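Local coordinates for AmbC (Sorangium cellulosum, PDB 5O15), which catalyses dehydration and heterocycle-forming cyclisation of polyketide intermediates in ambruticin biosynthesis, as a bifunctional dehydratase-cyclase domain with a double hotdog fold, at residues W184-R188 / S189-D193; R164-E167 / A168-A171; F207-H210 / P211-D215; V57-P60 / G61-V65; A90-R94 / G95-L99. All coordinates share one frame; numbering follows the deposited sequence. Where two conformers were deposited one is given.

Contact 1 (W184-R188 / S189-D193)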
loop_
_atom_site.group_PDB
_atom_site.type_symbol
_atom_site.label_atom_id
_atom_site.label_comp_id
_atom_site.label_asym_id
_atom_site.label_seq_id
_atom_site.Cartn_x
_atom_site.Cartn_y
_atom_site.Cartn_z
ATOM N N TRP A 184 7.458 14.631 -11.177
ATOM C CA TRP A 184 7.518 16.078 -11.228
ATOM C C TRP A 184 6.647 16.625 -10.112
ATOM O O TRP A 184 5.809 15.913 -9.546
ATOM C CB TRP A 184 6.949 16.615 -12.533
ATOM C CG TRP A 184 7.578 16.090 -13.777
ATOM C CD1 TRP A 184 8.533 16.714 -14.511
ATOM C CD2 TRP A 184 7.296 14.850 -14.450
ATOM N NE1 TRP A 184 8.858 15.951 -15.615
ATOM C CE2 TRP A 184 8.124 14.795 -15.585
ATOM C CE3 TRP A 184 6.411 13.790 -14.204
ATOM C CZ2 TRP A 184 8.091 13.735 -16.488
ATOM C CZ3 TRP A 184 6.378 12.723 -15.106
ATOM C CH2 TRP A 184 7.222 12.711 -16.238
ATOM N N ARG A 185 6.782 17.909 -9.829
ATOM C CA ARG A 185 5.942 18.552 -8.849
ATOM C C ARG A 185 5.411 19.879 -9.349
ATOM O O ARG A 185 6.093 20.614 -10.063
ATOM C CB ARG A 185 6.654 18.703 -7.542
ATOM C CG ARG A 185 7.716 19.712 -7.455
ATOM C CD ARG A 185 8.363 19.575 -6.072
ATOM N NE ARG A 185 7.333 19.594 -5.035
ATOM C CZ ARG A 185 7.364 18.918 -3.886
ATOM N NH1 ARG A 185 8.390 18.128 -3.568
ATOM N NH2 ARG A 185 6.339 19.030 -3.048
ATOM N N VAL A 186 4.160 20.139 -8.995
ATOM C CA VAL A 186 3.546 21.459 -9.110
ATOM C C VAL A 186 3.097 21.785 -7.697
ATOM O O VAL A 186 2.072 21.260 -7.227
ATOM C CB VAL A 186 2.361 21.491 -10.084
ATOM C CG1 VAL A 186 1.861 22.915 -10.255
ATOM C CG2 VAL A 186 2.734 20.900 -11.428
ATOM N N GLY A 187 3.882 22.586 -6.985
ATOM C CA GLY A 187 3.493 22.940 -5.628
ATOM C C GLY A 187 3.407 21.688 -4.769
ATOM O O GLY A 187 4.347 20.886 -4.708
ATOM N N ARG A 188 2.258 21.490 -4.101
ATOM C CA ARG A 188 2.025 20.353 -3.211
ATOM C C ARG A 188 1.682 19.072 -3.942
ATOM O O ARG A 188 1.480 18.049 -3.284
ATOM C CB ARG A 188 0.857 20.647 -2.249
ATOM C CG ARG A 188 1.051 21.863 -1.366
ATOM C CD ARG A 188 -0.058 22.009 -0.320
ATOM N NE ARG A 188 -1.375 22.232 -0.925
ATOM C CZ ARG A 188 -2.390 21.368 -0.910
ATOM N NH1 ARG A 188 -2.280 20.194 -0.299
ATOM N NH2 ARG A 188 -3.536 21.693 -1.495
ATOM N N SER A 189 1.533 19.097 -5.258
ATOM C CA SER A 189 1.167 17.909 -6.013
ATOM C C SER A 189 2.384 17.297 -6.682
ATOM O O SER A 189 3.105 17.979 -7.419
ATOM C CB SER A 189 0.137 18.263 -7.079
ATOM O OG SER A 189 -1.071 18.647 -6.452
ATOM N N ILE A 190 2.586 16.014 -6.447
ATOM C CA ILE A 190 3.582 15.211 -7.136
ATOM C C ILE A 190 2.875 14.395 -8.200
ATOM O O ILE A 190 1.876 13.722 -7.914
ATOM C CB ILE A 190 4.338 14.301 -6.164
ATOM C CG1 ILE A 190 5.007 15.141 -5.066
ATOM C CG2 ILE A 190 5.339 13.457 -6.906
ATOM C CD1 ILE A 190 6.075 16.062 -5.548
ATOM N N TYR A 191 3.372 14.460 -9.429
ATOM C CA TYR A 191 2.862 13.709 -10.554
ATOM C C TYR A 191 3.908 12.679 -10.938
ATOM O O TYR A 191 5.095 13.018 -11.031
ATOM C CB TYR A 191 2.570 14.649 -11.737
ATOM C CG TYR A 191 1.431 15.586 -11.418
ATOM C CD1 TYR A 191 0.142 15.126 -11.512
ATOM C CD2 TYR A 191 1.633 16.880 -10.967
ATOM C CE1 TYR A 191 -0.930 15.927 -11.196
ATOM C CE2 TYR A 191 0.549 17.704 -10.631
ATOM C CZ TYR A 191 -0.727 17.213 -10.758
ATOM O OH TYR A 191 -1.836 17.980 -10.432
ATOM N N ALA A 192 3.514 11.439 -11.181
ATOM C CA ALA A 192 4.507 10.410 -11.459
ATOM C C ALA A 192 3.985 9.362 -12.414
ATOM O O ALA A 192 2.789 9.050 -12.433
ATOM C CB ALA A 192 4.997 9.760 -10.161
ATOM N N ASP A 193 4.920 8.794 -13.191
ATOM C CA ASP A 193 4.706 7.565 -13.942
ATOM C C ASP A 193 5.213 6.404 -13.101
ATOM O O ASP A 193 6.393 6.385 -12.723
ATOM C CB ASP A 193 5.454 7.622 -15.272
ATOM C CG ASP A 193 4.864 8.622 -16.215
ATOM O OD1 ASP A 193 3.667 8.529 -16.534
ATOM O OD2 ASP A 193 5.575 9.495 -16.726
#
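Trp184 and Tyr191 form an antiparallel hydrogen-bonded pair in a beta hairpin of strands 180-186 and 189-195, with Gly187 and Arg188 at the corners of a type II' turn. Trp184 N gives to Tyr191 O at 2.9 Å. Tyr191 N answers with a bond of 2.8 Å to Trp184 O. Nearer the turn, Val186 N bonds to Ser189 O, and Ser189 N returns to Val186 O at 3.0 Å. Arg185 sits opposite Ile190 in the non-hydrogen-bonded pair between them. Its chain bends at chi3 (-51°), folding the guanidinium back over the turn. There NE and NH2 both grip Gly187 O within the guanidinium plane, at 3.3 Å from NE. In one of its two conformers, Ile190 CD1 covers one face of this group, 3.5 Å from Arg185 CZ. An alanine here would probably leave Gly187 O without its two side-chain donors. On the other face of the hairpin, Val186 CG2 touches the Tyr191 ring, whose OH bonds to Arg258. Asp193 has its polar partners outside, Arg256 at OD1 and Trp152 at OD2. Asp193 OD2 also lies in the plane of the Trp184 ring, at its edge, 3.6 Å from CH2.

Contact 2 (R164-E167 / A168-A171)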
loop_
_atom_site.group_PDB
_atom_site.type_symbol
_atom_site.label_atom_id
_atom_site.label_comp_id
_atom_site.label_asym_id
_atom_site.label_seq_id
_atom_site.Cartn_x
_atom_site.Cartn_y
_atom_site.Cartn_z
ATOM N N ARG A 164 18.100 10.290 -8.247
ATOM C CA ARG A 164 18.925 10.850 -7.195
ATOM C C ARG A 164 18.873 9.930 -5.983
ATOM O O ARG A 164 17.798 9.446 -5.579
ATOM C CB ARG A 164 18.459 12.244 -6.858
ATOM C CG ARG A 164 19.350 12.948 -5.878
ATOM C CD ARG A 164 18.852 14.342 -5.681
ATOM N NE ARG A 164 19.831 15.290 -5.120
ATOM C CZ ARG A 164 19.943 15.516 -3.817
ATOM N NH1 ARG A 164 19.171 14.836 -2.983
ATOM N NH2 ARG A 164 20.754 16.453 -3.378
ATOM N N TRP A 165 20.014 9.689 -5.382
ATOM C CA TRP A 165 20.133 8.746 -4.288
ATOM C C TRP A 165 19.384 9.268 -3.069
ATOM O O TRP A 165 19.534 10.425 -2.662
ATOM C CB TRP A 165 21.619 8.601 -3.972
ATOM C CG TRP A 165 21.902 7.656 -2.850
ATOM C CD1 TRP A 165 22.021 7.978 -1.535
ATOM C CD2 TRP A 165 22.201 6.272 -2.964
ATOM N NE1 TRP A 165 22.345 6.855 -0.812
ATOM C CE2 TRP A 165 22.484 5.798 -1.669
ATOM C CE3 TRP A 165 22.304 5.382 -4.042
ATOM C CZ2 TRP A 165 22.836 4.484 -1.410
ATOM C CZ3 TRP A 165 22.658 4.071 -3.791
ATOM C CH2 TRP A 165 22.931 3.634 -2.473
ATOM N N VAL A 166 18.583 8.389 -2.487
ATOM C CA VAL A 166 17.909 8.607 -1.205
ATOM C C VAL A 166 18.339 7.435 -0.345
ATOM O O VAL A 166 17.933 6.299 -0.603
ATOM C CB VAL A 166 16.381 8.637 -1.369
ATOM C CG1 VAL A 166 15.695 8.738 -0.010
ATOM C CG2 VAL A 166 15.959 9.802 -2.218
ATOM N N GLU A 167 19.168 7.682 0.669
ATOM C CA GLU A 167 19.768 6.572 1.407
ATOM C C GLU A 167 18.712 5.605 1.923
ATOM O O GLU A 167 18.865 4.395 1.803
ATOM C CB GLU A 167 20.599 7.119 2.555
ATOM C CG GLU A 167 21.349 6.089 3.360
ATOM C CD GLU A 167 22.632 5.577 2.730
ATOM O OE1 GLU A 167 23.163 6.208 1.787
ATOM O OE2 GLU A 167 23.121 4.546 3.197
ATOM N N ALA A 168 17.634 6.131 2.520
ATOM C CA ALA A 168 16.643 5.276 3.177
ATOM C C ALA A 168 15.964 4.325 2.207
ATOM O O ALA A 168 15.420 3.302 2.652
ATOM C CB ALA A 168 15.623 6.143 3.930
ATOM N N LEU A 169 15.924 4.639 0.910
ATOM C CA LEU A 169 15.407 3.729 -0.100
ATOM C C LEU A 169 16.538 2.947 -0.760
ATOM O O LEU A 169 16.588 1.722 -0.741
ATOM C CB LEU A 169 14.606 4.483 -1.156
ATOM C CG LEU A 169 13.330 5.136 -0.641
ATOM C CD1 LEU A 169 12.688 5.900 -1.750
ATOM C CD2 LEU A 169 12.333 4.082 -0.102
ATOM N N ASP A 170 17.475 3.679 -1.377
ATOM C CA ASP A 170 18.452 3.108 -2.294
ATOM C C ASP A 170 19.461 2.219 -1.594
ATOM O O ASP A 170 20.046 1.349 -2.247
ATOM C CB ASP A 170 19.108 4.226 -3.119
ATOM C CG ASP A 170 18.130 4.848 -4.054
ATOM O OD1 ASP A 170 17.469 4.088 -4.788
ATOM O OD2 ASP A 170 17.961 6.082 -4.065
ATOM N N ALA A 171 19.743 2.431 -0.318
ATOM C CA ALA A 171 20.656 1.530 0.368
ATOM C C ALA A 171 20.067 0.155 0.603
ATOM O O ALA A 171 20.808 -0.774 0.934
ATOM C CB ALA A 171 21.107 2.127 1.691
#
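Asp170 packs against Trp165 and binds the backbone of Val166 at the start of the short helix 167-170, where Val166 holds the N-cap position. The helix follows a loop in the second half of the double hotdog fold. Asp170 CB comes first. It lies over the six-membered ring of Trp165, 3.6 Å from the centroid and 13° off the ring normal, a CH-pi contact. From CB the side chain turns back to the loop, because CG is anti to the carbonyl carbon (chi1 -68°). Asp170 CG lies 3.7 Å from Val166 O. At the tip, Asp170 OD2 takes the N-H of Val166 at 2.9 Å on its anti lone pair, in a nearly straight bond of 169°. OD1 makes a salt bridge to Arg223, so the carboxylate ties the short helix, and through Val166 N the loop before it, to helix 211-225. An asparagine in its place would probably weaken the tie to Arg223, since the charge that pairs with the guanidinium would be gone. The backbone closes the same turn. Val166 O accepts Asp170 N at 2.8 Å, close to the carbonyl axis. It also accepts Leu169 N. Ala171 N bonds to Glu167 O. The Trp165 indole is held at its nitrogen too. Its NE1 gives a bond in the ring plane to Glu167 OE1, 2.8 Å away, and meets that oxygen from above the carboxylate plane.

Contact 3 (F207-H210 / P211-D215)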
loop_
_atom_site.group_PDB
_atom_site.type_symbol
_atom_site.label_atom_id
_atom_site.label_comp_id
_atom_site.label_asym_id
_atom_site.label_seq_id
_atom_site.Cartn_x
_atom_site.Cartn_y
_atom_site.Cartn_z
ATOM N N PHE A 207 -3.730 -9.338 -8.827
ATOM C CA PHE A 207 -4.032 -8.559 -7.639
ATOM C C PHE A 207 -5.110 -7.532 -7.960
ATOM O O PHE A 207 -5.316 -7.160 -9.112
ATOM C CB PHE A 207 -2.767 -7.836 -7.136
ATOM C CG PHE A 207 -1.719 -8.756 -6.546
ATOM C CD1 PHE A 207 -1.789 -9.108 -5.210
ATOM C CD2 PHE A 207 -0.712 -9.291 -7.312
ATOM C CE1 PHE A 207 -0.847 -9.952 -4.657
ATOM C CE2 PHE A 207 0.219 -10.147 -6.756
ATOM C CZ PHE A 207 0.151 -10.468 -5.428
ATOM N N GLY A 208 -5.773 -7.049 -6.916
ATOM C CA GLY A 208 -6.624 -5.892 -7.088
ATOM C C GLY A 208 -5.785 -4.678 -7.454
ATOM O O GLY A 208 -5.974 -4.058 -8.508
ATOM N N LEU A 209 -4.847 -4.332 -6.582
ATOM C CA LEU A 209 -3.820 -3.348 -6.865
ATOM C C LEU A 209 -2.514 -3.891 -6.311
ATOM O O LEU A 209 -2.336 -3.992 -5.092
ATOM C CB LEU A 209 -4.192 -2.002 -6.269
ATOM C CG LEU A 209 -3.186 -0.885 -6.533
ATOM C CD1 LEU A 209 -2.885 -0.700 -8.023
ATOM C CD2 LEU A 209 -3.685 0.401 -5.935
ATOM N N HIS A 210 -1.614 -4.288 -7.214
ATOM C CA HIS A 210 -0.398 -4.929 -6.782
ATOM C C HIS A 210 0.262 -4.055 -5.718
ATOM O O HIS A 210 0.491 -2.854 -5.948
ATOM C CB HIS A 210 0.549 -5.067 -7.976
ATOM C CG HIS A 210 1.693 -5.987 -7.742
ATOM N ND1 HIS A 210 2.688 -5.708 -6.830
ATOM C CD2 HIS A 210 2.015 -7.176 -8.308
ATOM C CE1 HIS A 210 3.595 -6.672 -6.864
ATOM N NE2 HIS A 210 3.215 -7.571 -7.760
ATOM N N PRO A 211 0.637 -4.617 -4.578
ATOM C CA PRO A 211 1.216 -3.787 -3.513
ATOM C C PRO A 211 2.463 -3.036 -3.896
ATOM O O PRO A 211 2.711 -1.949 -3.360
ATOM C CB PRO A 211 1.469 -4.816 -2.400
ATOM C CG PRO A 211 0.401 -5.838 -2.609
ATOM C CD PRO A 211 0.270 -5.966 -4.110
ATOM N N ALA A 212 3.272 -3.584 -4.804
ATOM C CA ALA A 212 4.463 -2.852 -5.221
ATOM C C ALA A 212 4.129 -1.655 -6.107
ATOM O O ALA A 212 4.891 -0.693 -6.154
ATOM C CB ALA A 212 5.453 -3.781 -5.927
ATOM N N LEU A 213 2.977 -1.680 -6.763
ATOM C CA LEU A 213 2.554 -0.567 -7.589
ATOM C C LEU A 213 1.979 0.558 -6.737
ATOM O O LEU A 213 2.347 1.724 -6.911
ATOM C CB LEU A 213 1.588 -1.081 -8.659
ATOM C CG LEU A 213 1.120 -0.089 -9.699
ATOM C CD1 LEU A 213 2.292 0.521 -10.479
ATOM C CD2 LEU A 213 0.194 -0.768 -10.634
ATOM N N LEU A 214 1.132 0.228 -5.736
ATOM C CA LEU A 214 0.717 1.277 -4.821
ATOM C C LEU A 214 1.920 1.816 -4.037
ATOM O O LEU A 214 2.025 3.025 -3.813
ATOM C CB LEU A 214 -0.391 0.773 -3.898
ATOM C CG LEU A 214 -0.902 1.819 -2.901
ATOM C CD1 LEU A 214 -1.478 3.040 -3.633
ATOM C CD2 LEU A 214 -1.985 1.214 -1.969
ATOM N N ASP A 215 2.857 0.948 -3.659
ATOM C CA ASP A 215 4.038 1.430 -2.953
ATOM C C ASP A 215 4.863 2.403 -3.796
ATOM O O ASP A 215 5.502 3.310 -3.250
ATOM C CB ASP A 215 4.910 0.273 -2.496
ATOM C CG ASP A 215 5.976 0.724 -1.543
ATOM O OD1 ASP A 215 5.653 0.953 -0.361
ATOM O OD2 ASP A 215 7.146 0.864 -1.957
#
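Leu209 packs its two methyl groups on two leucines of helix 211-225, one of the helices of the double hotdog fold. The run from His210 to Asp215, HPALLD, matches the conserved second-half motif of polyketide synthase dehydratases, in which the aspartate is probably the active-site one. Leu209 CD1 meets Leu213 CD2 at 4.0 Å. Leu209 CD2 reaches Leu214 CB at 3.9 Å. The side chain crosses both leucines at about a right angle, and the fork of its branches lets it serve both. Leu255 of strand 254-261 and Leu247 of strand 236-247 add to this apolar centre. Further along the loop, Phe207 offers a ring face to Pro211. The proline CD stands over that face, offset toward the rim, 4.2 Å from the ring centroid. This is a CH-pi contact in which the two side chains cross at about a right angle. Trp21 meets the Phe207 ring edge-to-face.

The polar edge is the N-terminus of the helix, where His210 is the N-cap. CG lies anti to the backbone N (chi1 -166°), and this sets ND1 beside the amide of Ala212. ND1 accepts the N-H of Ala212, a capping bond. The backbone carbonyl of His210 is shared as well. His210 O takes Leu214 N nearly along its axis at 3.2 Å, and Leu213 N from above the carbonyl plane. One residue thus satisfies three amides of the first turn with two acceptors. The Ala212 nitrogen is 3.0 Å from His210 ND1 and only 2° out of the ring plane.

Contact 4 (V57-P60 / G61-V65)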
loop_
_atom_site.group_PDB
_atom_site.type_symbol
_atom_site.label_atom_id
_atom_site.label_comp_id
_atom_site.label_asym_id
_atom_site.label_seq_id
_atom_site.Cartn_x
_atom_site.Cartn_y
_atom_site.Cartn_z
ATOM N N VAL A 57 13.296 -6.839 6.882
ATOM C CA VAL A 57 12.504 -7.316 5.753
ATOM C C VAL A 57 11.070 -7.505 6.239
ATOM O O VAL A 57 10.789 -8.407 7.037
ATOM C CB VAL A 57 13.074 -8.622 5.192
ATOM C CG1 VAL A 57 12.331 -8.981 3.935
ATOM C CG2 VAL A 57 14.592 -8.509 4.952
ATOM N N ILE A 58 10.164 -6.658 5.775
ATOM C CA ILE A 58 8.772 -6.700 6.213
ATOM C C ILE A 58 7.868 -6.550 4.999
ATOM O O ILE A 58 8.230 -5.926 3.997
ATOM C CB ILE A 58 8.432 -5.612 7.253
ATOM C CG1 ILE A 58 8.712 -4.206 6.705
ATOM C CG2 ILE A 58 9.119 -5.919 8.565
ATOM C CD1 ILE A 58 8.312 -3.093 7.670
ATOM N N LEU A 59 6.674 -7.115 5.092
ATOM C CA LEU A 59 5.704 -6.957 4.028
ATOM C C LEU A 59 5.384 -5.468 3.874
ATOM O O LEU A 59 5.250 -4.769 4.871
ATOM C CB LEU A 59 4.450 -7.764 4.382
ATOM C CG LEU A 59 3.447 -8.000 3.238
ATOM C CD1 LEU A 59 3.992 -8.919 2.127
ATOM C CD2 LEU A 59 2.150 -8.498 3.774
ATOM N N PRO A 60 5.278 -4.936 2.657
ATOM C CA PRO A 60 4.845 -3.535 2.540
ATOM C C PRO A 60 3.455 -3.333 3.113
ATOM O O PRO A 60 2.568 -4.159 2.917
ATOM C CB PRO A 60 4.856 -3.274 1.030
ATOM C CG PRO A 60 4.713 -4.604 0.425
ATOM C CD PRO A 60 5.441 -5.559 1.340
ATOM N N GLY A 61 3.243 -2.203 3.795
ATOM C CA GLY A 61 1.915 -1.890 4.304
ATOM C C GLY A 61 0.841 -1.798 3.231
ATOM O O GLY A 61 -0.349 -2.030 3.509
ATOM N N THR A 62 1.252 -1.492 1.982
ATOM C CA THR A 62 0.293 -1.530 0.882
ATOM C C THR A 62 -0.258 -2.924 0.640
ATOM O O THR A 62 -1.321 -3.055 0.024
ATOM C CB THR A 62 0.931 -1.016 -0.405
ATOM O OG1 THR A 62 2.098 -1.795 -0.648
ATOM C CG2 THR A 62 1.293 0.460 -0.325
ATOM N N ALA A 63 0.422 -3.964 1.115
ATOM C CA ALA A 63 -0.160 -5.296 1.032
ATOM C C ALA A 63 -1.355 -5.457 1.979
ATOM O O ALA A 63 -2.303 -6.187 1.659
ATOM C CB ALA A 63 0.865 -6.362 1.367
ATOM N N PHE A 64 -1.355 -4.766 3.126
ATOM C CA PHE A 64 -2.522 -4.795 4.008
ATOM C C PHE A 64 -3.672 -4.052 3.362
ATOM O O PHE A 64 -4.820 -4.469 3.481
ATOM C CB PHE A 64 -2.186 -4.200 5.378
ATOM C CG PHE A 64 -1.073 -4.879 6.080
ATOM C CD1 PHE A 64 -1.031 -6.250 6.232
ATOM C CD2 PHE A 64 -0.021 -4.131 6.572
ATOM C CE1 PHE A 64 0.055 -6.845 6.911
ATOM C CE2 PHE A 64 1.025 -4.709 7.243
ATOM C CZ PHE A 64 1.099 -6.048 7.360
ATOM N N VAL A 65 -3.378 -2.973 2.627
ATOM C CA VAL A 65 -4.407 -2.293 1.861
ATOM C C VAL A 65 -5.016 -3.226 0.825
ATOM O O VAL A 65 -6.240 -3.302 0.673
ATOM C CB VAL A 65 -3.858 -0.997 1.251
ATOM C CG1 VAL A 65 -4.893 -0.336 0.390
ATOM C CG2 VAL A 65 -3.374 -0.043 2.342
#
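Leu59 lays its CD2 methyl against Ala63 CB, in the first turn of helix 61-75. The two carbons are 3.5 Å apart, tighter than usual van der Waals contact. Leu59 CG is also close to Ala63 CB, at 3.6 Å, so the leucine covers Ala63 with its branch point as well as its tip. The placement follows from the first torsion: CG is anti to the backbone N (chi1 -166°), and the chain runs on to the helix. Leu59 CD2 then touches a second residue, Phe64, at its CE1, 4.1 Å away. The two side chains cross at a slant. The Phe64 ring in turn meets His131, with the ring planes nearly parallel.

Pro60 joins the loop to the helix. It is the last residue of the HxxxGxxxxP signature of polyketide synthase dehydratases, which begins at His51. That histidine, probably the active-site one as in relatives, is hydrogen-bonded through ND1 to Ile58 O. Pro60 O accepts Ala63 N at 2.8 Å, from well above the carbonyl plane, with an N-H...O angle of 150°. Ala63 therefore faces the loop through both its amide and its methyl. Pro60 CB lies 3.6 Å from Thr62 OG1. That hydroxyl has its polar partner elsewhere, in Pro211 O at the start of helix 211-225.

The contact belongs to the first half of the double hotdog fold, where the start of this helix is buried near the centre of the chain. It is held by close carbon packing, with Pro60 O to Ala63 N the one hydrogen bond between the segments.

Contact 5 (A90-R94 / G95-L99)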
loop_
_atom_site.group_PDB
_atom_site.type_symbol
_atom_site.label_atom_id
_atom_site.label_comp_id
_atom_site.label_asym_id
_atom_site.label_seq_id
_atom_site.Cartn_x
_atom_site.Cartn_y
_atom_site.Cartn_z
ATOM N N ALA A 90 6.940 -9.550 9.565
ATOM C CA ALA A 90 8.298 -9.961 9.245
ATOM C C ALA A 90 8.236 -11.123 8.274
ATOM O O ALA A 90 7.449 -12.048 8.454
ATOM C CB ALA A 90 9.018 -10.378 10.525
ATOM N N LEU A 91 9.038 -11.072 7.256
ATOM C CA LEU A 91 8.930 -12.061 6.187
ATOM C C LEU A 91 10.009 -13.116 6.318
ATOM O O LEU A 91 11.184 -12.769 6.476
ATOM C CB LEU A 91 9.068 -11.394 4.829
ATOM C CG LEU A 91 7.886 -10.512 4.408
ATOM C CD1 LEU A 91 8.268 -9.619 3.245
ATOM C CD2 LEU A 91 6.663 -11.371 4.067
ATOM N N PRO A 92 9.675 -14.394 6.187
ATOM C CA PRO A 92 10.710 -15.434 6.204
ATOM C C PRO A 92 11.480 -15.417 4.904
ATOM O O PRO A 92 10.932 -15.093 3.848
ATOM C CB PRO A 92 9.897 -16.723 6.318
ATOM C CG PRO A 92 8.640 -16.402 5.581
ATOM C CD PRO A 92 8.347 -14.949 5.875
ATOM N N ALA A 93 12.766 -15.779 4.985
ATOM C CA ALA A 93 13.616 -15.731 3.801
ATOM C C ALA A 93 13.201 -16.769 2.769
ATOM O O ALA A 93 13.352 -16.531 1.565
ATOM C CB ALA A 93 15.084 -15.921 4.187
ATOM N N ARG A 94 12.674 -17.909 3.216
ATOM C CA ARG A 94 12.250 -18.977 2.322
ATOM C C ARG A 94 11.170 -19.792 3.022
ATOM O O ARG A 94 11.413 -20.910 3.482
ATOM C CB ARG A 94 13.447 -19.853 1.923
ATOM C CG ARG A 94 13.087 -21.016 0.997
ATOM C CD ARG A 94 14.315 -21.702 0.412
ATOM N NE ARG A 94 15.101 -20.784 -0.410
ATOM C CZ ARG A 94 14.880 -20.539 -1.700
ATOM N NH1 ARG A 94 13.883 -21.138 -2.346
ATOM N NH2 ARG A 94 15.659 -19.683 -2.347
ATOM N N GLY A 95 9.982 -19.226 3.126
ATOM C CA GLY A 95 8.912 -19.889 3.836
ATOM C C GLY A 95 7.603 -19.223 3.522
ATOM O O GLY A 95 7.452 -18.556 2.504
ATOM N N ALA A 96 6.639 -19.422 4.411
ATOM C CA ALA A 96 5.300 -18.899 4.172
ATOM C C ALA A 96 4.642 -18.523 5.484
ATOM O O ALA A 96 4.999 -19.032 6.552
ATOM C CB ALA A 96 4.441 -19.917 3.423
ATOM N N VAL A 97 3.699 -17.598 5.388
ATOM C CA VAL A 97 2.831 -17.264 6.500
ATOM C C VAL A 97 1.399 -17.550 6.081
ATOM O O VAL A 97 1.018 -17.421 4.915
ATOM C CB VAL A 97 2.975 -15.808 6.995
ATOM C CG1 VAL A 97 4.384 -15.534 7.477
ATOM C CG2 VAL A 97 2.599 -14.859 5.904
ATOM N N THR A 98 0.607 -17.945 7.050
ATOM C CA THR A 98 -0.818 -18.078 6.859
ATOM C C THR A 98 -1.450 -16.731 7.177
ATOM O O THR A 98 -1.024 -16.034 8.104
ATOM C CB THR A 98 -1.375 -19.165 7.796
ATOM O OG1 THR A 98 -0.709 -20.399 7.534
ATOM C CG2 THR A 98 -2.826 -19.408 7.544
ATOM N N LEU A 99 -2.472 -16.379 6.414
ATOM C CA LEU A 99 -3.177 -15.119 6.562
ATOM C C LEU A 99 -4.619 -15.365 6.971
ATOM O O LEU A 99 -5.230 -16.385 6.617
ATOM C CB LEU A 99 -3.218 -14.388 5.221
ATOM C CG LEU A 99 -1.871 -14.036 4.594
ATOM C CD1 LEU A 99 -2.090 -13.367 3.239
ATOM C CD2 LEU A 99 -1.143 -13.110 5.509
#
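Pro92 turns its ring toward the backbone of Gly95, where the loop enters strand 96-103 in the first half of the double hotdog fold. The proline CG leads. Pro92 CG sits 3.6 Å from Gly95 C and 3.8 Å from Ala96 N, so the ring rests against the peptide link between these two residues. The next ring atom, Pro92 CD, approaches Val97 CG1 at 4.3 Å, a looser apolar touch. The CB of Val97 points back toward the loop, while that of Ala96 points away, as alternate residues of a strand do. Gly95 packs closely against the proline. A side chain at this position would begin about 3.4 Å from Pro92 CB, which leaves little room for one. The CB of Arg94 points away from the strand.

The polar groups of the turn look to a neighbouring loop. Thr42 OG1 is hydrogen-bonded to both Pro92 O and Gly95 O, and so spans the two sides of the bend. Its single proton must be shared or alternate between them. Proline and glycine meet by apolar packing, a rigid ring on a bare backbone, while Thr42 supplies polar ties to the bend.

How the contacts relate
Along the chain the order is contact 4, contact 5, contact 2, contact 1, contact 3. Contacts 4 and 5 fall in the first hotdog half, the other three in the second. Contacts 3 and 4 lie near the centre of the chain, their own centres about 10 Å apart. They touch through Thr62 and Pro211, consistent with the two hotdog halves packing together through helices 61-75 and 211-225. This brings the two dehydratase motifs together, probably near the active site. Contact 5 touches contact 4 through Val57 and Leu91, with centres about 12 Å apart. Contact 1 lies about 36 Å from contact 5 between centres, across the chain's centre. Contact 2 touches none of the others.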